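Local coordinates for protein endostatin (Mus musculus, PDB 1KOE) that inhibits angiogenesis as the C-terminal fragment of the collagen XVIII alpha1 chain and carries a heparin-binding function within a C-type lectin-related fold, at residues Trp108-Pro119 / Glu153-Ile164. Sequence-based numbering, arbitrary orientation.
Sequences WPQKSVWHGSDP and EQKAASCHNSYI
Val113 and Ile164 face each other in a single beta bridge: Ile164 N donates to Ser112 O and Trp114 N to Ile164 O. Round this bridge, aromatic faces are covered layer by layer. Ser112 CB sits over the middle of the Tyr163 ring, 3.5 Å from its centroid, while Asn161 CB covers the opposite face nearer the rim. Tyr163 in turn lays its CB on the five-membered ring of Trp114, and its CD2 lies over the middle of the indole, the two ring planes oblique at 48°. With Trp114 CG anti to its carbonyl carbon (chi1 -74°), the indole reaches across to the turn from Ser158 to Asn161, where CH2 comes within 3.4 Å of Ser158 O; its NE1 bonds to Leu13 O elsewhere in the chain. On the far side of the bridge Ile164 CG1 packs 3.6 Å from Trp108 CD1. Beyond Tyr163, Gln110 NE2 gives a bent hydrogen bond of 2.9 Å to Asn161 OD1, and a water joins Gln110 OE1 to the tyrosine OH. At the other end, the His115 ring is gripped in its own plane from two edges: NE2 donates to Glu153 O at 2.9 Å, and ND1 accepts from Ser117 N. Gln154, bent at chi2 (-68°), lays its amide against Pro119 CD and donates from NE2 to a lone pair of Ser117 O at 3.0 Å; NE2 also bonds Leu152 O. In this C-type lectin-related fold, strand 140-145 runs between strands 112-114 and 155-158, and the chain returning after 155-158 brings Ile164 to 112-114. Because ND1 accepts while NE2 donates, His115 is consistent with a neutral ring protonated on NE2, its rotation set by two backbone groups.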
# COMPACT_ATOMS: atom_id res chain seq x y z
N TRP A 108 -6.94 13.43 2.48
CA TRP A 108 -7.16 12.31 1.56
C TRP A 108 -8.68 12.30 1.30
O TRP A 108 -9.44 11.66 2.03
CB TRP A 108 -6.73 10.98 2.20
CG TRP A 108 -5.24 10.86 2.42
CD1 TRP A 108 -4.33 10.33 1.56
CD2 TRP A 108 -4.51 11.26 3.59
NE1 TRP A 108 -3.07 10.38 2.12
CE2 TRP A 108 -3.15 10.94 3.36
CE3 TRP A 108 -4.87 11.86 4.81
CZ2 TRP A 108 -2.15 11.20 4.30
CZ3 TRP A 108 -3.87 12.11 5.75
CH2 TRP A 108 -2.53 11.78 5.48
N PRO A 109 -9.13 13.05 0.28
CA PRO A 109 -10.55 13.12 -0.05
C PRO A 109 -11.19 11.80 -0.45
O PRO A 109 -12.39 11.61 -0.27
CB PRO A 109 -10.57 14.14 -1.19
CG PRO A 109 -9.24 13.96 -1.83
CD PRO A 109 -8.34 13.88 -0.64
N GLN A 110 -10.40 10.89 -1.02
CA GLN A 110 -10.93 9.59 -1.42
C GLN A 110 -10.22 8.49 -0.64
O GLN A 110 -8.99 8.38 -0.66
CB GLN A 110 -10.80 9.42 -2.93
CG GLN A 110 -11.55 10.51 -3.67
CD GLN A 110 -12.00 10.08 -5.02
OE1 GLN A 110 -13.11 9.51 -5.17
NE2 GLN A 110 -11.19 10.35 -6.04
N LYS A 111 -11.01 7.70 0.06
CA LYS A 111 -10.47 6.66 0.92
C LYS A 111 -10.17 5.32 0.25
O LYS A 111 -10.47 4.25 0.80
CB LYS A 111 -11.38 6.48 2.14
CG LYS A 111 -11.78 7.79 2.79
CD LYS A 111 -10.59 8.61 3.27
CE LYS A 111 -11.10 9.86 3.96
NZ LYS A 111 -10.01 10.76 4.42
N SER A 112 -9.58 5.39 -0.94
CA SER A 112 -9.19 4.20 -1.68
C SER A 112 -7.66 4.16 -1.71
O SER A 112 -7.00 5.18 -1.57
CB SER A 112 -9.77 4.21 -3.10
OG SER A 112 -11.17 3.97 -3.06
N VAL A 113 -7.12 2.96 -1.88
CA VAL A 113 -5.68 2.72 -1.90
C VAL A 113 -5.28 2.05 -3.21
O VAL A 113 -5.94 1.10 -3.65
CB VAL A 113 -5.28 1.77 -0.74
CG1 VAL A 113 -3.79 1.48 -0.78
CG2 VAL A 113 -5.67 2.37 0.60
N TRP A 114 -4.22 2.57 -3.84
CA TRP A 114 -3.71 1.98 -5.08
C TRP A 114 -2.95 0.70 -4.75
O TRP A 114 -2.26 0.63 -3.74
CB TRP A 114 -2.68 2.91 -5.76
CG TRP A 114 -3.21 4.13 -6.44
CD1 TRP A 114 -2.87 5.43 -6.20
CD2 TRP A 114 -4.16 4.16 -7.53
NE1 TRP A 114 -3.53 6.27 -7.08
CE2 TRP A 114 -4.32 5.51 -7.91
CE3 TRP A 114 -4.88 3.17 -8.22
CZ2 TRP A 114 -5.19 5.91 -8.95
CZ3 TRP A 114 -5.76 3.57 -9.27
CH2 TRP A 114 -5.89 4.92 -9.61
N HIS A 115 -3.09 -0.33 -5.59
CA HIS A 115 -2.29 -1.54 -5.38
C HIS A 115 -1.86 -2.26 -6.67
O HIS A 115 -0.83 -2.93 -6.68
CB HIS A 115 -2.91 -2.51 -4.36
CG HIS A 115 -4.28 -3.00 -4.73
ND1 HIS A 115 -4.50 -3.92 -5.74
CD2 HIS A 115 -5.50 -2.73 -4.20
CE1 HIS A 115 -5.79 -4.19 -5.82
NE2 HIS A 115 -6.42 -3.48 -4.90
N GLY A 116 -2.65 -2.14 -7.74
CA GLY A 116 -2.32 -2.78 -9.01
C GLY A 116 -2.13 -4.29 -8.96
O GLY A 116 -1.45 -4.84 -9.83
N SER A 117 -2.82 -4.97 -8.04
CA SER A 117 -2.66 -6.42 -7.85
C SER A 117 -3.94 -7.23 -7.72
O SER A 117 -4.98 -6.68 -7.37
CB SER A 117 -1.88 -6.68 -6.55
OG SER A 117 -0.76 -5.82 -6.44
N ASP A 118 -3.83 -8.53 -7.97
CA ASP A 118 -4.97 -9.42 -7.79
C ASP A 118 -5.00 -9.79 -6.29
O ASP A 118 -4.13 -9.36 -5.53
CB ASP A 118 -4.97 -10.62 -8.74
CG ASP A 118 -3.88 -11.64 -8.46
OD1 ASP A 118 -3.26 -11.69 -7.39
OD2 ASP A 118 -3.65 -12.46 -9.36
N PRO A 119 -6.00 -10.59 -5.85
CA PRO A 119 -6.06 -10.95 -4.42
C PRO A 119 -4.89 -11.72 -3.84
O PRO A 119 -4.72 -11.75 -2.61
CB PRO A 119 -7.37 -11.74 -4.33
CG PRO A 119 -8.20 -11.15 -5.45
CD PRO A 119 -7.19 -11.07 -6.56
N GLU A 153 -9.25 -5.17 -2.44
CA GLU A 153 -10.51 -5.25 -3.16
C GLU A 153 -10.13 -5.09 -4.64
O GLU A 153 -9.12 -4.46 -4.97
CB GLU A 153 -11.40 -4.10 -2.69
CG GLU A 153 -12.79 -4.04 -3.27
CD GLU A 153 -13.64 -2.97 -2.60
OE1 GLU A 153 -13.08 -2.08 -1.92
OE2 GLU A 153 -14.88 -2.99 -2.76
N GLN A 154 -10.92 -5.66 -5.53
CA GLN A 154 -10.60 -5.61 -6.95
C GLN A 154 -11.38 -4.59 -7.77
O GLN A 154 -12.26 -4.96 -8.55
CB GLN A 154 -10.76 -7.01 -7.52
CG GLN A 154 -9.83 -7.99 -6.84
CD GLN A 154 -8.40 -7.69 -7.18
OE1 GLN A 154 -8.03 -7.71 -8.35
NE2 GLN A 154 -7.59 -7.38 -6.18
N LYS A 155 -11.06 -3.31 -7.57
CA LYS A 155 -11.70 -2.23 -8.30
C LYS A 155 -10.76 -1.62 -9.33
O LYS A 155 -9.64 -1.23 -9.00
CB LYS A 155 -12.14 -1.12 -7.35
N ALA A 156 -11.19 -1.55 -10.59
CA ALA A 156 -10.39 -0.93 -11.64
C ALA A 156 -10.80 0.54 -11.60
O ALA A 156 -11.96 0.86 -11.91
CB ALA A 156 -10.73 -1.53 -12.97
N ALA A 157 -9.90 1.41 -11.14
CA ALA A 157 -10.18 2.84 -11.03
C ALA A 157 -9.39 3.68 -12.03
O ALA A 157 -8.26 3.33 -12.38
CB ALA A 157 -9.88 3.33 -9.59
N SER A 158 -9.98 4.78 -12.50
CA SER A 158 -9.27 5.66 -13.42
C SER A 158 -8.00 6.16 -12.74
O SER A 158 -8.03 6.61 -11.58
CB SER A 158 -10.14 6.87 -13.77
OG SER A 158 -9.40 7.89 -14.43
N CYS A 159 -6.92 6.16 -13.50
CA CYS A 159 -5.62 6.60 -13.02
C CYS A 159 -5.55 8.07 -12.66
O CYS A 159 -4.60 8.52 -12.02
CB CYS A 159 -4.55 6.25 -14.04
SG CYS A 159 -4.42 4.45 -14.27
N HIS A 160 -6.56 8.82 -13.08
CA HIS A 160 -6.59 10.23 -12.77
C HIS A 160 -6.99 10.53 -11.30
O HIS A 160 -6.87 11.66 -10.82
CB HIS A 160 -7.50 10.96 -13.76
CG HIS A 160 -7.34 12.44 -13.72
ND1 HIS A 160 -8.20 13.26 -13.03
CD2 HIS A 160 -6.40 13.24 -14.25
CE1 HIS A 160 -7.79 14.51 -13.14
NE2 HIS A 160 -6.70 14.53 -13.88
N ASN A 161 -7.50 9.51 -10.60
CA ASN A 161 -7.86 9.66 -9.19
C ASN A 161 -6.61 9.81 -8.31
O ASN A 161 -5.57 9.20 -8.59
CB ASN A 161 -8.62 8.42 -8.72
CG ASN A 161 -10.08 8.41 -9.17
OD1 ASN A 161 -10.89 9.17 -8.68
ND2 ASN A 161 -10.40 7.52 -10.09
N SER A 162 -6.74 10.58 -7.24
CA SER A 162 -5.66 10.79 -6.26
C SER A 162 -6.05 9.96 -5.04
O SER A 162 -6.97 10.33 -4.31
CB SER A 162 -5.51 12.27 -5.88
OG SER A 162 -4.85 13.00 -6.90
N TYR A 163 -5.38 8.82 -4.88
CA TYR A 163 -5.65 7.86 -3.82
C TYR A 163 -4.47 7.72 -2.84
O TYR A 163 -3.37 8.24 -3.06
CB TYR A 163 -5.91 6.47 -4.46
CG TYR A 163 -7.26 6.29 -5.14
CD1 TYR A 163 -8.32 7.17 -4.91
CD2 TYR A 163 -7.47 5.21 -5.99
CE1 TYR A 163 -9.58 6.95 -5.49
CE2 TYR A 163 -8.70 4.99 -6.58
CZ TYR A 163 -9.75 5.86 -6.32
OH TYR A 163 -10.97 5.63 -6.92
N ILE A 164 -4.74 7.01 -1.76
CA ILE A 164 -3.77 6.72 -0.73
C ILE A 164 -2.75 5.72 -1.29
O ILE A 164 -3.09 4.82 -2.06
CB ILE A 164 -4.46 6.02 0.48
CG1 ILE A 164 -5.52 6.95 1.07
CG2 ILE A 164 -3.42 5.60 1.54
CD1 ILE A 164 -6.54 6.23 1.94
O HOH W 1 -7.35 10.55 -1.31
O HOH W 2 -13.42 7.37 -7.92
O HOH W 3 -13.08 6.60 -5.11
O HOH W 4 -9.32 11.84 -7.25